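Local coordinates for oxidoreductase, NAD-binding/iron-sulfur cluster-binding protein (Nitratireductor pacificus pht-3B, PDB 6ZXU) that is a catabolic reductive dehalogenase that carries cobalamin and two [4Fe-4S] clusters and probably uses them to remove halogen from organohalide substrates, at residues E381-L386 with A465-M470; Y388-D393 with A460-A465; D97-D102 with M190-R195. All coordinates share one frame; numbering follows the deposited sequence.

Contact 1 of 3, residues E381-L386 with A465-M470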
loop_
_atom_site.group_PDB
_atom_site.type_symbol
_atom_site.label_atom_id
_atom_site.label_comp_id
_atom_site.label_asym_id
_atom_site.label_seq_id
_atom_site.Cartn_x
_atom_site.Cartn_y
_atom_site.Cartn_z
ATOM N N GLU A 381 -0.354 -19.443 11.081
ATOM C CA GLU A 381 0.684 -18.655 11.695
ATOM C C GLU A 381 1.903 -18.508 10.788
ATOM O O GLU A 381 2.521 -17.461 10.798
ATOM C CB GLU A 381 1.157 -19.301 13.023
ATOM C CG GLU A 381 0.136 -19.388 14.121
ATOM C CD GLU A 381 0.716 -20.079 15.408
ATOM O OE1 GLU A 381 0.109 -19.810 16.463
ATOM O OE2 GLU A 381 1.787 -20.828 15.353
ATOM N N ALA A 382 2.255 -19.544 10.032
ATOM C CA ALA A 382 3.362 -19.489 9.088
ATOM C C ALA A 382 3.091 -18.479 7.966
ATOM O O ALA A 382 3.912 -17.696 7.661
ATOM C CB ALA A 382 3.690 -20.868 8.488
ATOM N N ILE A 383 1.899 -18.509 7.418
ATOM C CA ILE A 383 1.467 -17.618 6.373
ATOM C C ILE A 383 1.438 -16.167 6.885
ATOM O O ILE A 383 1.917 -15.278 6.210
ATOM C CB ILE A 383 0.084 -18.080 5.847
ATOM C CG1 ILE A 383 0.215 -19.311 4.936
ATOM C CG2 ILE A 383 -0.612 -16.973 5.063
ATOM C CD1 ILE A 383 0.955 -19.071 3.648
ATOM N N LYS A 384 0.929 -15.940 8.066
ATOM C CA LYS A 384 0.991 -14.637 8.667
ATOM C C LYS A 384 2.419 -14.126 8.889
ATOM O O LYS A 384 2.750 -13.039 8.459
ATOM C CB LYS A 384 0.176 -14.552 9.933
ATOM C CG LYS A 384 -1.282 -14.801 9.708
ATOM C CD LYS A 384 -2.066 -14.692 11.001
ATOM C CE LYS A 384 -3.529 -14.914 10.750
ATOM N NZ LYS A 384 -4.264 -14.721 12.004
ATOM N N ALA A 385 3.266 -14.930 9.481
ATOM C CA ALA A 385 4.661 -14.587 9.676
ATOM C C ALA A 385 5.320 -14.268 8.320
ATOM O O ALA A 385 6.114 -13.287 8.220
ATOM C CB ALA A 385 5.406 -15.738 10.359
ATOM N N LEU A 386 5.005 -15.025 7.303
ATOM C CA LEU A 386 5.537 -14.828 5.997
ATOM C C LEU A 386 5.115 -13.496 5.432
ATOM O O LEU A 386 5.961 -12.699 4.953
ATOM C CB LEU A 386 5.147 -15.968 5.090
ATOM C CG LEU A 386 5.663 -15.960 3.691
ATOM C CD1 LEU A 386 7.191 -15.893 3.731
ATOM C CD2 LEU A 386 5.221 -17.152 2.839
ATOM N N ALA A 465 3.636 -18.064 -4.834
ATOM C CA ALA A 465 4.700 -18.924 -5.445
ATOM C C ALA A 465 5.233 -19.908 -4.465
ATOM O O ALA A 465 5.462 -21.085 -4.809
ATOM C CB ALA A 465 5.833 -18.099 -5.994
ATOM N N HIS A 466 5.314 -19.540 -3.186
ATOM C CA HIS A 466 5.748 -20.463 -2.178
ATOM C C HIS A 466 4.756 -21.541 -1.900
ATOM O O HIS A 466 5.092 -22.712 -1.746
ATOM C CB HIS A 466 6.156 -19.745 -0.860
ATOM C CG HIS A 466 6.860 -20.641 0.112
ATOM N ND1 HIS A 466 8.056 -21.274 -0.181
ATOM C CD2 HIS A 466 6.548 -20.989 1.370
ATOM C CE1 HIS A 466 8.421 -22.004 0.848
ATOM N NE2 HIS A 466 7.520 -21.854 1.804
ATOM N N CYS A 467 3.495 -21.180 -1.871
ATOM C CA CYS A 467 2.442 -22.195 -1.770
ATOM C C CYS A 467 2.552 -23.233 -2.917
ATOM O O CYS A 467 2.377 -24.390 -2.668
ATOM C CB CYS A 467 1.023 -21.544 -1.795
ATOM S SG CYS A 467 0.635 -20.692 -0.253
ATOM N N ARG A 468 2.777 -22.759 -4.128
ATOM C CA ARG A 468 2.870 -23.640 -5.315
ATOM C C ARG A 468 4.115 -24.550 -5.183
ATOM O O ARG A 468 4.043 -25.721 -5.468
ATOM C CB ARG A 468 2.843 -22.891 -6.561
ATOM C CG ARG A 468 1.568 -22.152 -6.847
ATOM C CD ARG A 468 1.427 -21.595 -8.237
ATOM N NE ARG A 468 2.515 -20.715 -8.577
ATOM C CZ ARG A 468 2.579 -19.416 -8.347
ATOM N NH1 ARG A 468 1.592 -18.788 -7.744
ATOM N NH2 ARG A 468 3.636 -18.725 -8.739
ATOM N N ARG A 469 5.210 -24.036 -4.648
ATOM C CA ARG A 469 6.377 -24.808 -4.351
ATOM C C ARG A 469 6.070 -25.963 -3.448
ATOM O O ARG A 469 6.610 -27.057 -3.589
ATOM C CB ARG A 469 7.463 -23.921 -3.753
ATOM C CG ARG A 469 8.728 -24.630 -3.369
ATOM C CD ARG A 469 9.785 -23.712 -2.761
ATOM N NE ARG A 469 10.102 -22.523 -3.590
ATOM C CZ ARG A 469 10.871 -22.519 -4.698
ATOM N NH1 ARG A 469 11.442 -23.643 -5.223
ATOM N NH2 ARG A 469 11.063 -21.360 -5.325
ATOM N N MET A 470 5.169 -25.759 -2.518
ATOM C CA MET A 470 4.773 -26.843 -1.607
ATOM C C MET A 470 3.685 -27.772 -2.166
ATOM O O MET A 470 3.183 -28.630 -1.449
ATOM C CB MET A 470 4.302 -26.204 -0.284
ATOM C CG MET A 470 5.351 -25.332 0.399
ATOM S SD MET A 470 4.890 -24.740 2.036
ATOM C CE MET A 470 3.558 -23.602 1.625
#
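Ile-383 and Leu-386 of helix 376-390 meet Cys-467 and His-466 of helix 445-469. The packed side of the contact consists of these four buried residues. CD1 of Ile-383 lies 4.2 Å from SG of Cys-467. Only the end of the isoleucine chain makes this approach, because its CB does not point at the other helix. The thiol sulfur therefore meets a methyl group and acts here as an apolar surface. One turn on, Leu-386 has its CG anti to the backbone N (chi1 -178°), which carries the methyl pair out toward the partner helix. CD2 of Leu-386 then comes to 4.3 Å from CD2 of His-466, at an oblique angle to the imidazole ring. No hydrogen bond crosses between the two segments. The backbones stay well apart, with the CA atoms of Ile-383 and Cys-467 separated by 9.4 Å, so between 381-386 and 465-470 the side chains span the gap.

The other flanks are looser and polar. Glu-381, Lys-384, Arg-468 and Arg-469 are partly exposed and make no contact across the pair. Lys-384 forms a salt bridge with Asp-528, and Arg-469 forms one with Asp-76 on helix 74-85. Trp-163 of helix 161-164 touches Ile-383 and Leu-386 and meets the His-466 ring edge-to-face, so this short helix packs against both long ones.

Contact 2 of 3, residues Y388-D393 with A460-A465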
loop_
_atom_site.group_PDB
_atom_site.type_symbol
_atom_site.label_atom_id
_atom_site.label_comp_id
_atom_site.label_asym_id
_atom_site.label_seq_id
_atom_site.Cartn_x
_atom_site.Cartn_y
_atom_site.Cartn_z
ATOM N N TYR A 388 4.242 -10.787 7.109
ATOM C CA TYR A 388 4.866 -9.696 7.897
ATOM C C TYR A 388 6.338 -9.544 7.560
ATOM O O TYR A 388 6.816 -8.451 7.282
ATOM C CB TYR A 388 4.608 -9.869 9.381
ATOM C CG TYR A 388 3.137 -9.738 9.723
ATOM C CD1 TYR A 388 2.425 -8.546 9.446
ATOM C CD2 TYR A 388 2.457 -10.742 10.345
ATOM C CE1 TYR A 388 1.098 -8.438 9.734
ATOM C CE2 TYR A 388 1.093 -10.621 10.676
ATOM C CZ TYR A 388 0.426 -9.484 10.360
ATOM O OH TYR A 388 -0.919 -9.322 10.667
ATOM N N TYR A 389 6.998 -10.670 7.344
ATOM C CA TYR A 389 8.379 -10.686 6.902
ATOM C C TYR A 389 8.601 -9.969 5.606
ATOM O O TYR A 389 9.629 -9.312 5.408
ATOM C CB TYR A 389 8.854 -12.167 6.751
ATOM C CG TYR A 389 10.192 -12.360 6.140
ATOM C CD1 TYR A 389 11.389 -11.946 6.781
ATOM C CD2 TYR A 389 10.315 -13.016 4.942
ATOM C CE1 TYR A 389 12.650 -12.215 6.223
ATOM C CE2 TYR A 389 11.565 -13.307 4.402
ATOM C CZ TYR A 389 12.725 -12.883 5.064
ATOM O OH TYR A 389 13.912 -13.170 4.477
ATOM N N LEU A 390 7.672 -10.135 4.686
ATOM C CA LEU A 390 7.803 -9.568 3.365
ATOM C C LEU A 390 7.325 -8.152 3.316
ATOM O O LEU A 390 7.573 -7.449 2.342
ATOM C CB LEU A 390 7.019 -10.424 2.331
ATOM C CG LEU A 390 7.524 -11.849 2.095
ATOM C CD1 LEU A 390 6.507 -12.653 1.321
ATOM C CD2 LEU A 390 8.826 -11.742 1.305
ATOM N N GLY A 391 6.637 -7.696 4.332
ATOM C CA GLY A 391 6.267 -6.251 4.430
ATOM C C GLY A 391 4.800 -5.906 4.553
ATOM O O GLY A 391 4.433 -4.740 4.432
ATOM N N ALA A 392 3.923 -6.902 4.731
ATOM C CA ALA A 392 2.506 -6.574 4.939
ATOM C C ALA A 392 2.292 -5.824 6.242
ATOM O O ALA A 392 3.006 -6.026 7.204
ATOM C CB ALA A 392 1.670 -7.855 4.900
ATOM N N ASP A 393 1.303 -4.944 6.294
ATOM C CA ASP A 393 0.859 -4.310 7.523
ATOM C C ASP A 393 -0.185 -5.103 8.346
ATOM O O ASP A 393 -0.141 -5.084 9.535
ATOM C CB ASP A 393 0.352 -2.889 7.232
ATOM C CG ASP A 393 1.546 -1.961 6.656
ATOM O OD1 ASP A 393 2.607 -1.896 7.341
ATOM O OD2 ASP A 393 1.477 -1.448 5.498
ATOM N N ALA A 460 2.288 -10.741 -2.378
ATOM C CA ALA A 460 1.376 -11.829 -2.620
ATOM C C ALA A 460 1.866 -12.730 -3.752
ATOM O O ALA A 460 1.557 -13.897 -3.733
ATOM C CB ALA A 460 -0.053 -11.330 -2.941
ATOM N N GLY A 461 2.566 -12.190 -4.710
ATOM C CA GLY A 461 3.157 -12.994 -5.775
ATOM C C GLY A 461 4.151 -13.957 -5.214
ATOM O O GLY A 461 4.167 -15.128 -5.556
ATOM N N VAL A 462 5.003 -13.472 -4.317
ATOM C CA VAL A 462 6.009 -14.316 -3.653
ATOM C C VAL A 462 5.323 -15.381 -2.808
ATOM O O VAL A 462 5.689 -16.556 -2.837
ATOM C CB VAL A 462 6.975 -13.450 -2.808
ATOM C CG1 VAL A 462 7.753 -14.326 -1.887
ATOM C CG2 VAL A 462 7.937 -12.734 -3.702
ATOM N N MET A 463 4.316 -15.004 -2.042
ATOM C CA MET A 463 3.648 -15.922 -1.131
ATOM C C MET A 463 2.916 -17.025 -1.875
ATOM O O MET A 463 2.998 -18.189 -1.492
ATOM C CB MET A 463 2.712 -15.172 -0.201
ATOM C CG MET A 463 3.497 -14.363 0.851
ATOM S SD MET A 463 2.414 -13.325 1.837
ATOM C CE MET A 463 1.719 -14.528 2.968
ATOM N N ALA A 464 2.170 -16.679 -2.886
ATOM C CA ALA A 464 1.496 -17.646 -3.715
ATOM C C ALA A 464 2.494 -18.584 -4.398
ATOM O O ALA A 464 2.249 -19.790 -4.490
ATOM C CB ALA A 464 0.627 -16.962 -4.724
ATOM N N ALA A 465 3.636 -18.064 -4.834
ATOM C CA ALA A 465 4.700 -18.924 -5.445
ATOM C C ALA A 465 5.233 -19.908 -4.465
ATOM O O ALA A 465 5.462 -21.085 -4.809
ATOM C CB ALA A 465 5.833 -18.099 -5.994
#
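Leu-390, Val-462 and Met-463 form the apolar part of this buried contact. One methyl of the leucine, CD1, makes both approaches. It lies 3.8 Å from CG1 of Val-462 and 3.5 Å from CG of Met-463, the latter tighter than a usual carbon pair. Leu-390 and Met-463 run past each other in opposite directions, while Leu-390 and Val-462 meet at a slant. With chi1 at 166° Val-462 turns CG1 away from its own N, and this branch meets the leucine. SD of Met-463 passes 4.2 Å from Leu-390 CD1.

Just after Leu-390 the helix ends. Gly-391 follows helix 376-390 with a positive phi of 123° in a Schellman motif, where a CB would jam against the preceding carbonyl O. The chain then enters strand 394-399, an outermost strand of the four-stranded antiparallel sheet that also holds 422-429, 514-521 and 474-477. Met-463 touches Met-426 and Phe-519 of this sheet.

Polar bonds lie around the contact, and none crosses between the segments. The carbonyl O atoms of Tyr-389 and Leu-390 accept hydrogen bonds from Arg-171 and Arg-175 of helix 168-190. The Tyr-389 ring also makes a cation-pi contact with Arg-171.

Contact 3 of 3, residues D97-D102 with M190-R195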
loop_
_atom_site.group_PDB
_atom_site.type_symbol
_atom_site.label_atom_id
_atom_site.label_comp_id
_atom_site.label_asym_id
_atom_site.label_seq_id
_atom_site.Cartn_x
_atom_site.Cartn_y
_atom_site.Cartn_z
ATOM N N ASP A 97 9.956 21.644 -19.283
ATOM C CA ASP A 97 10.277 22.990 -18.763
ATOM C C ASP A 97 10.048 23.084 -17.248
ATOM O O ASP A 97 10.093 24.206 -16.726
ATOM C CB ASP A 97 9.340 24.086 -19.458
ATOM N N ALA A 98 9.665 21.985 -16.562
ATOM C CA ALA A 98 9.070 22.123 -15.212
ATOM C C ALA A 98 9.837 21.484 -14.095
ATOM O O ALA A 98 9.344 21.486 -12.969
ATOM C CB ALA A 98 7.626 21.600 -15.221
ATOM N N ILE A 99 10.996 20.919 -14.378
ATOM C CA ILE A 99 11.792 20.302 -13.333
ATOM C C ILE A 99 12.518 21.410 -12.548
ATOM O O ILE A 99 13.181 22.279 -13.131
ATOM C CB ILE A 99 12.814 19.322 -13.917
ATOM C CG1 ILE A 99 12.148 18.391 -14.939
ATOM C CG2 ILE A 99 13.494 18.519 -12.814
ATOM C CD1 ILE A 99 10.932 17.647 -14.378
ATOM N N PRO A 100 12.398 21.417 -11.204
ATOM C CA PRO A 100 13.182 22.379 -10.391
ATOM C C PRO A 100 14.650 22.265 -10.601
ATOM O O PRO A 100 15.169 21.152 -10.778
ATOM C CB PRO A 100 12.786 22.053 -8.959
ATOM C CG PRO A 100 11.429 21.397 -9.109
ATOM C CD PRO A 100 11.508 20.617 -10.374
ATOM N N ASP A 101 15.316 23.441 -10.690
ATOM C CA ASP A 101 16.783 23.525 -10.950
ATOM C C ASP A 101 17.580 23.250 -9.674
ATOM O O ASP A 101 18.631 22.598 -9.710
ATOM C CB ASP A 101 17.199 24.909 -11.568
ATOM N N ASP A 102 17.076 23.738 -8.543
ATOM C CA ASP A 102 17.822 23.699 -7.252
ATOM C C ASP A 102 18.201 22.322 -6.778
ATOM O O ASP A 102 17.311 21.526 -6.485
ATOM C CB ASP A 102 16.969 24.403 -6.195
ATOM C CG ASP A 102 17.693 24.535 -4.862
ATOM O OD1 ASP A 102 18.851 24.056 -4.748
ATOM O OD2 ASP A 102 17.090 25.061 -3.933
ATOM N N MET A 190 11.329 12.196 -15.822
ATOM C CA MET A 190 11.548 13.630 -15.657
ATOM C C MET A 190 12.549 14.179 -16.710
ATOM O O MET A 190 12.670 15.392 -16.872
ATOM C CB MET A 190 12.076 13.905 -14.252
ATOM C CG MET A 190 10.964 13.935 -13.224
ATOM S SD MET A 190 11.520 14.641 -11.627
ATOM C CE MET A 190 12.921 13.597 -11.174
ATOM N N GLY A 191 13.234 13.285 -17.435
ATOM C CA GLY A 191 14.020 13.691 -18.601
ATOM C C GLY A 191 15.509 13.456 -18.422
ATOM O O GLY A 191 16.274 13.886 -19.273
ATOM N N PHE A 192 15.934 12.716 -17.399
ATOM C CA PHE A 192 17.339 12.537 -17.096
ATOM C C PHE A 192 17.700 11.110 -17.113
ATOM O O PHE A 192 16.991 10.272 -16.534
ATOM C CB PHE A 192 17.707 13.147 -15.690
ATOM C CG PHE A 192 17.391 14.584 -15.547
ATOM C CD1 PHE A 192 16.092 15.010 -15.258
ATOM C CD2 PHE A 192 18.365 15.551 -15.752
ATOM C CE1 PHE A 192 15.758 16.350 -15.210
ATOM C CE2 PHE A 192 18.041 16.874 -15.673
ATOM C CZ PHE A 192 16.746 17.288 -15.379
ATOM N N PRO A 193 18.782 10.743 -17.788
ATOM C CA PRO A 193 19.261 9.378 -17.704
ATOM C C PRO A 193 19.614 8.961 -16.302
ATOM O O PRO A 193 20.131 9.740 -15.492
ATOM C CB PRO A 193 20.523 9.397 -18.577
ATOM C CG PRO A 193 20.187 10.439 -19.601
ATOM C CD PRO A 193 19.503 11.508 -18.828
ATOM N N ALA A 194 19.270 7.749 -15.982
ATOM C CA ALA A 194 19.419 7.175 -14.619
ATOM C C ALA A 194 19.345 5.680 -14.655
ATOM O O ALA A 194 18.629 5.081 -15.492
ATOM C CB ALA A 194 18.320 7.733 -13.726
ATOM N N ARG A 195 20.125 5.071 -13.841
ATOM C CA ARG A 195 20.262 3.640 -13.844
ATOM C C ARG A 195 20.238 3.146 -12.392
ATOM O O ARG A 195 20.876 3.745 -11.500
ATOM C CB ARG A 195 21.583 3.271 -14.489
ATOM C CG ARG A 195 22.088 1.853 -14.318
ATOM C CD ARG A 195 21.235 0.857 -14.995
ATOM N NE ARG A 195 21.944 -0.337 -15.473
ATOM C CZ ARG A 195 22.302 -1.408 -14.789
ATOM N NH1 ARG A 195 22.107 -1.571 -13.485
ATOM N NH2 ARG A 195 22.908 -2.410 -15.463
#
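Ile-99 is the residue of the loop 97-102 that meets Met-190 and Phe-192. The segment starts at the surface with Asp-97, whose side chain is not modelled beyond CB. At Ile-99 the chain turns its side chain toward 190-195. CG1 stands anti to the carbonyl carbon (chi1 -48°). This torsion sends CG1 and CD1 mainly to Met-190 and CG2 to Phe-192. CG1 comes 3.6 Å from the carbonyl O of Met-190, and CD1 lies 3.9 Å from Met-190 CG. CG2 lies 3.9 Å from CE1 of Phe-192, oblique to the ring, and CG1 is also near that ring, 4.2 Å from CE1 of Phe-192. Replacing Ile-99 by alanine removes both branches and is likely to open a gap beside Met-190 and the Phe-192 ring. Pro-100 then leads away, with its O hydrogen-bonded to Arg-106 NE. After the exposed Asp-101, Asp-102 takes the N-cap position of helix 103-116, with OD1 accepting from Ala-104 N.

On the partner side, helix 168-190 ends in a Schellman motif at Gly-191, and strand 194-198 begins soon after. Phe-192 lies in that turn and also meets the ring of Tyr-241. No hydrogen bond crosses, so the loop and the turn meet by van der Waals contact of one isoleucine, which depends on shape rather than on charge or bond direction.

Overall arrangement
Contacts 1 and 2 join the same two helices, 376-390 and 445-469, and their centres lie about 8 Å apart. Their segments overlap at Ala-465, and the contacts touch directly: Leu-386 CD2 is 3.8 Å from Met-463 CG. All their touching residues are buried. Contact 3 is more peripheral and only partly buried, with its centre about 41 Å from that of contact 1 and about 34 Å from that of contact 2. It joins a loop to a turn beside the other four-stranded sheet. No hydrogen bond crosses any of the three. Contact 1 adds a thiol and an imidazole to the aliphatic groups, contact 2 is aliphatic with a thioether, and contact 3 sets one isoleucine against a methionine, a phenylalanine and a backbone carbonyl.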